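Local atomic coordinates of protein phosphatase 2C (Toxoplasma gondii, PDB entry 3D8K), a protein that probably removes phosphate from phosphoserine and phosphothreonine residues of other proteins, as a manganese-dependent phosphatase of the PP2C family. Residues 90-95 with 228-233; 171-176 with 248-253. All coordinates share one frame; numbering follows the deposited sequence.

Contact 1: residues 90-95 with 228-233; sequences ERMDGD and RAFGSF. With SO4 (sulfate ion), chain H.
Met-92 and Asp-93 of helix 82-97 meet Phe-230 and Phe-233 of the loop 228-233. The apolar part centres on Phe-230. Met-92 CB lies 4.0 Å from Phe-230 CE2, in an oblique approach. The residue is selenomethionine, and its SE is 5.4 Å from the ring centroid, 55° off the ring normal. This is an oblique Met-aromatic contact. Asp-93 CB adds a contact of 3.7 Å with Phe-230 CD2.

The second aromatic contact is at a ring edge. Phe-233 CZ reaches Asp-93 O at 3.6 Å. The Asp-93 carboxylate runs past this ring. Asp-93 CG is anti to the backbone N (chi1 -166°), which carries the carboxylate toward the loop. There OD1 forms a salt bridge with Lys-236.

A separate polar group binds sulfate, probably from the crystallisation liquor. Arg-91 NH1 donates to O3 of the ion at 2.9 Å, and Arg-91 NH2 donates to its O1 at 3.2 Å. Arg-156 of the second subunit is also hydrogen-bonded to the ion.

Between helix and loop, two phenylalanines thus pack around Met-92 and a buried aspartate. The salt bridge to Lys-236 probably favours the charged form of Asp-93, though the placing of OD2 is doubtful.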
# COMPACT_ATOMS: atom_id res chain seq x y z
N GLU C 90 12.60 -30.33 -10.53
CA GLU C 90 12.32 -31.66 -10.02
C GLU C 90 10.84 -31.78 -9.69
O GLU C 90 10.13 -32.63 -10.23
CB GLU C 90 13.16 -31.93 -8.77
CG GLU C 90 12.88 -33.28 -8.08
CD GLU C 90 11.69 -33.24 -7.13
OE1 GLU C 90 11.24 -34.31 -6.68
OE2 GLU C 90 11.21 -32.13 -6.82
N ARG C 91 10.39 -30.90 -8.80
CA ARG C 91 9.01 -30.87 -8.36
C ARG C 91 8.06 -30.78 -9.54
O ARG C 91 7.12 -31.55 -9.64
CB ARG C 91 8.79 -29.68 -7.43
CG ARG C 91 9.68 -29.73 -6.23
CD ARG C 91 9.37 -28.66 -5.23
NE ARG C 91 10.15 -28.89 -4.02
CZ ARG C 91 10.12 -28.11 -2.94
NH1 ARG C 91 9.34 -27.04 -2.92
NH2 ARG C 91 10.88 -28.41 -1.89
N MSE C 92 8.31 -29.82 -10.43
CA MSE C 92 7.46 -29.64 -11.59
C MSE C 92 7.35 -30.94 -12.36
O MSE C 92 6.26 -31.46 -12.54
CB MSE C 92 8.01 -28.55 -12.49
CG MSE C 92 8.01 -27.16 -11.88
SE MSE C 92 8.74 -25.86 -13.15
CE MSE C 92 7.20 -25.99 -14.38
N ASP C 93 8.49 -31.47 -12.80
CA ASP C 93 8.47 -32.70 -13.58
C ASP C 93 7.78 -33.78 -12.79
O ASP C 93 7.15 -34.67 -13.34
CB ASP C 93 9.88 -33.16 -13.94
CG ASP C 93 9.89 -34.23 -15.04
OD1 ASP C 93 10.62 -35.24 -14.90
OD2 ASP C 93 9.16 -34.07 -16.04
N GLY C 94 7.89 -33.70 -11.47
CA GLY C 94 7.24 -34.68 -10.62
C GLY C 94 5.74 -34.50 -10.65
O GLY C 94 5.00 -35.40 -11.02
N ASP C 95 5.28 -33.30 -10.30
CA ASP C 95 3.85 -33.02 -10.26
C ASP C 95 3.21 -33.16 -11.63
O ASP C 95 2.03 -33.47 -11.74
CB ASP C 95 3.61 -31.63 -9.68
CG ASP C 95 4.21 -31.47 -8.27
OD1 ASP C 95 4.05 -30.38 -7.67
OD2 ASP C 95 4.85 -32.43 -7.77
N ARG C 228 16.56 -33.99 -23.44
CA ARG C 228 16.09 -33.43 -22.19
C ARG C 228 14.74 -32.79 -22.37
O ARG C 228 14.51 -32.05 -23.33
CB ARG C 228 17.10 -32.43 -21.64
CG ARG C 228 18.36 -33.12 -21.14
CD ARG C 228 19.30 -32.14 -20.50
NE ARG C 228 20.45 -32.79 -19.88
CZ ARG C 228 21.42 -32.14 -19.26
NH1 ARG C 228 21.40 -30.82 -19.16
NH2 ARG C 228 22.42 -32.82 -18.70
N ALA C 229 13.82 -33.10 -21.46
CA ALA C 229 12.47 -32.57 -21.54
C ALA C 229 11.66 -32.85 -20.29
O ALA C 229 12.14 -33.52 -19.37
CB ALA C 229 11.78 -33.15 -22.77
N PHE C 230 10.42 -32.33 -20.25
CA PHE C 230 9.52 -32.52 -19.12
C PHE C 230 8.59 -33.74 -19.18
O PHE C 230 8.36 -34.38 -18.16
CB PHE C 230 8.67 -31.27 -18.89
CG PHE C 230 9.29 -30.28 -17.95
CD1 PHE C 230 9.72 -29.03 -18.41
CD2 PHE C 230 9.44 -30.58 -16.60
CE1 PHE C 230 10.28 -28.11 -17.56
CE2 PHE C 230 10.01 -29.66 -15.73
CZ PHE C 230 10.42 -28.41 -16.22
N GLY C 231 8.04 -34.06 -20.34
CA GLY C 231 7.17 -35.23 -20.38
C GLY C 231 7.91 -36.56 -20.52
O GLY C 231 8.73 -36.94 -19.66
N SER C 232 7.60 -37.27 -21.62
CA SER C 232 8.20 -38.55 -21.96
C SER C 232 8.60 -39.38 -20.75
O SER C 232 9.79 -39.63 -20.53
CB SER C 232 9.42 -38.31 -22.85
OG SER C 232 9.18 -37.25 -23.75
N PHE C 233 7.62 -39.85 -19.98
CA PHE C 233 7.95 -40.61 -18.78
C PHE C 233 8.43 -42.03 -19.00
O PHE C 233 9.06 -42.62 -18.12
CB PHE C 233 6.79 -40.58 -17.80
CG PHE C 233 6.58 -39.24 -17.24
CD1 PHE C 233 5.64 -38.39 -17.79
CD2 PHE C 233 7.40 -38.77 -16.22
CE1 PHE C 233 5.54 -37.07 -17.35
CE2 PHE C 233 7.32 -37.46 -15.77
CZ PHE C 233 6.39 -36.61 -16.33
S SO4 H . 10.61 -25.26 0.27
O1 SO4 H . 11.11 -26.56 0.74
O2 SO4 H . 11.42 -24.18 0.84
O3 SO4 H . 10.69 -25.22 -1.19
O4 SO4 H . 9.22 -25.06 0.69

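Contact 2: residues 171-176 with 248-253; sequences ASLGNS and VSAVPD
Ser-172 and Asp-253 form an antiparallel hydrogen-bonded pair, where strand 165-173 nears its end and strand 253-259 begins. Two backbone bonds close the pair. Ser-172 N donates to Asp-253 O at 2.9 Å. Asp-253 N donates to Ser-172 O at 2.8 Å.

The side chains of this pair lie on the same face of the sheet. Ser-172 OG sits between its own backbone N and carbonyl carbon (chi1 85°). From there it gives a weak hydrogen bond to Asp-253 OD2 at 3.1 Å. The Asp-253 carboxylate leans to the serine hydroxyl, and Asp-253 CB also packs against OG.

Leu-173 carries most of the remaining contact. Its CG is anti to the backbone N (chi1 -176°), and chi2 of 75° spreads the two methyls along the loop. CD1 meets the backbone at Val-251 O, 3.5 Å away. CD2 lies beside Ala-250, 3.9 Å from its O. Nearer the main chain, Leu-173 CB packs on Pro-252 CB at 4.2 Å. The same proline carbon touches Ser-172 O.

The loop is shaped by an ST turn, in which Ser-249 OG accepts a bond from Val-251 N at 3.0 Å. Phe-89 of helix 82-97 packs on both Ala-171 and Pro-252. On its other side, strand 165-173 is bonded to strand 106-115 through Ala-171 and Leu-173. The pairing therefore adds strand 253-259 as the outermost strand, within this chain, of a six-stranded antiparallel sheet, one of the two large sheets of the PP2C beta-sandwich.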
# COMPACT_ATOMS: atom_id res chain seq x y z
N ALA C 171 17.90 -21.24 -17.57
CA ALA C 171 17.62 -22.62 -17.19
C ALA C 171 17.13 -23.29 -18.45
O ALA C 171 15.94 -23.22 -18.75
CB ALA C 171 16.54 -22.67 -16.12
N SER C 172 18.04 -23.90 -19.21
CA SER C 172 17.66 -24.57 -20.45
C SER C 172 17.49 -26.08 -20.30
O SER C 172 18.29 -26.75 -19.64
CB SER C 172 18.68 -24.29 -21.56
OG SER C 172 19.79 -25.18 -21.50
N LEU C 173 16.46 -26.60 -20.95
CA LEU C 173 16.15 -28.02 -20.92
C LEU C 173 15.44 -28.37 -22.22
O LEU C 173 14.22 -28.28 -22.30
CB LEU C 173 15.23 -28.34 -19.74
CG LEU C 173 14.89 -29.81 -19.52
CD1 LEU C 173 16.09 -30.54 -18.93
CD2 LEU C 173 13.71 -29.92 -18.59
N GLY C 174 16.20 -28.75 -23.24
CA GLY C 174 15.57 -29.08 -24.50
C GLY C 174 16.33 -28.51 -25.67
O GLY C 174 17.52 -28.19 -25.57
N ASN C 175 15.64 -28.34 -26.79
CA ASN C 175 16.28 -27.83 -27.99
C ASN C 175 16.04 -26.35 -28.28
O ASN C 175 16.30 -25.90 -29.39
CB ASN C 175 15.84 -28.67 -29.20
CG ASN C 175 14.33 -28.73 -29.36
OD1 ASN C 175 13.58 -28.24 -28.51
ND2 ASN C 175 13.88 -29.33 -30.45
N SER C 176 15.55 -25.60 -27.31
CA SER C 176 15.34 -24.17 -27.56
C SER C 176 16.68 -23.47 -27.44
O SER C 176 17.62 -24.02 -26.86
CB SER C 176 14.34 -23.58 -26.57
OG SER C 176 13.01 -23.95 -26.91
N VAL C 248 15.82 -39.64 -20.53
CA VAL C 248 15.46 -38.27 -20.87
C VAL C 248 15.45 -37.48 -19.57
O VAL C 248 14.49 -37.51 -18.81
CB VAL C 248 14.05 -38.17 -21.50
CG1 VAL C 248 13.63 -36.71 -21.58
CG2 VAL C 248 14.04 -38.81 -22.88
N SER C 249 16.54 -36.76 -19.30
CA SER C 249 16.65 -35.98 -18.08
C SER C 249 15.71 -34.77 -18.04
O SER C 249 15.28 -34.26 -19.08
CB SER C 249 18.10 -35.53 -17.91
OG SER C 249 18.28 -34.80 -16.71
N ALA C 250 15.38 -34.33 -16.84
CA ALA C 250 14.55 -33.15 -16.64
C ALA C 250 15.38 -32.21 -15.76
O ALA C 250 14.88 -31.26 -15.16
CB ALA C 250 13.24 -33.50 -15.98
N VAL C 251 16.67 -32.51 -15.68
CA VAL C 251 17.61 -31.69 -14.93
C VAL C 251 18.15 -30.69 -15.94
O VAL C 251 18.89 -31.05 -16.87
CB VAL C 251 18.79 -32.52 -14.40
CG1 VAL C 251 19.61 -31.67 -13.46
CG2 VAL C 251 18.29 -33.78 -13.73
N PRO C 252 17.78 -29.41 -15.78
CA PRO C 252 18.21 -28.35 -16.68
C PRO C 252 19.67 -27.97 -16.59
O PRO C 252 20.35 -28.21 -15.58
CB PRO C 252 17.31 -27.19 -16.28
CG PRO C 252 17.27 -27.34 -14.81
CD PRO C 252 17.03 -28.84 -14.64
N ASP C 253 20.12 -27.37 -17.68
CA ASP C 253 21.47 -26.84 -17.84
C ASP C 253 21.30 -25.39 -17.40
O ASP C 253 20.63 -24.62 -18.07
CB ASP C 253 21.89 -26.95 -19.31
CG ASP C 253 22.96 -25.95 -19.70
OD1 ASP C 253 23.94 -25.81 -18.93
OD2 ASP C 253 22.84 -25.32 -20.79

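Both contacts are largely buried, but contact 2 lies nearer the middle of the chain, about 10 Å from its centre against about 17 Å for contact 1. The two involve the same long connection between strands 217-220 and 253-259. Contact 1 packs its earlier part against a helix. Contact 2 pairs its end with strand 165-173, where it becomes the edge strand. The chemistry differs accordingly: side-chain packing in the first, backbone pairing with leucine packing in the second. Within the connection, Ala-229 N probably bonds to Ser-249 O. Arg-228 CB packs on Leu-173 CD1 of the sheet. Asp-93 of contact 1 touches Ala-250 of contact 2. Only contact 1 reaches a subunit boundary, at Arg-91.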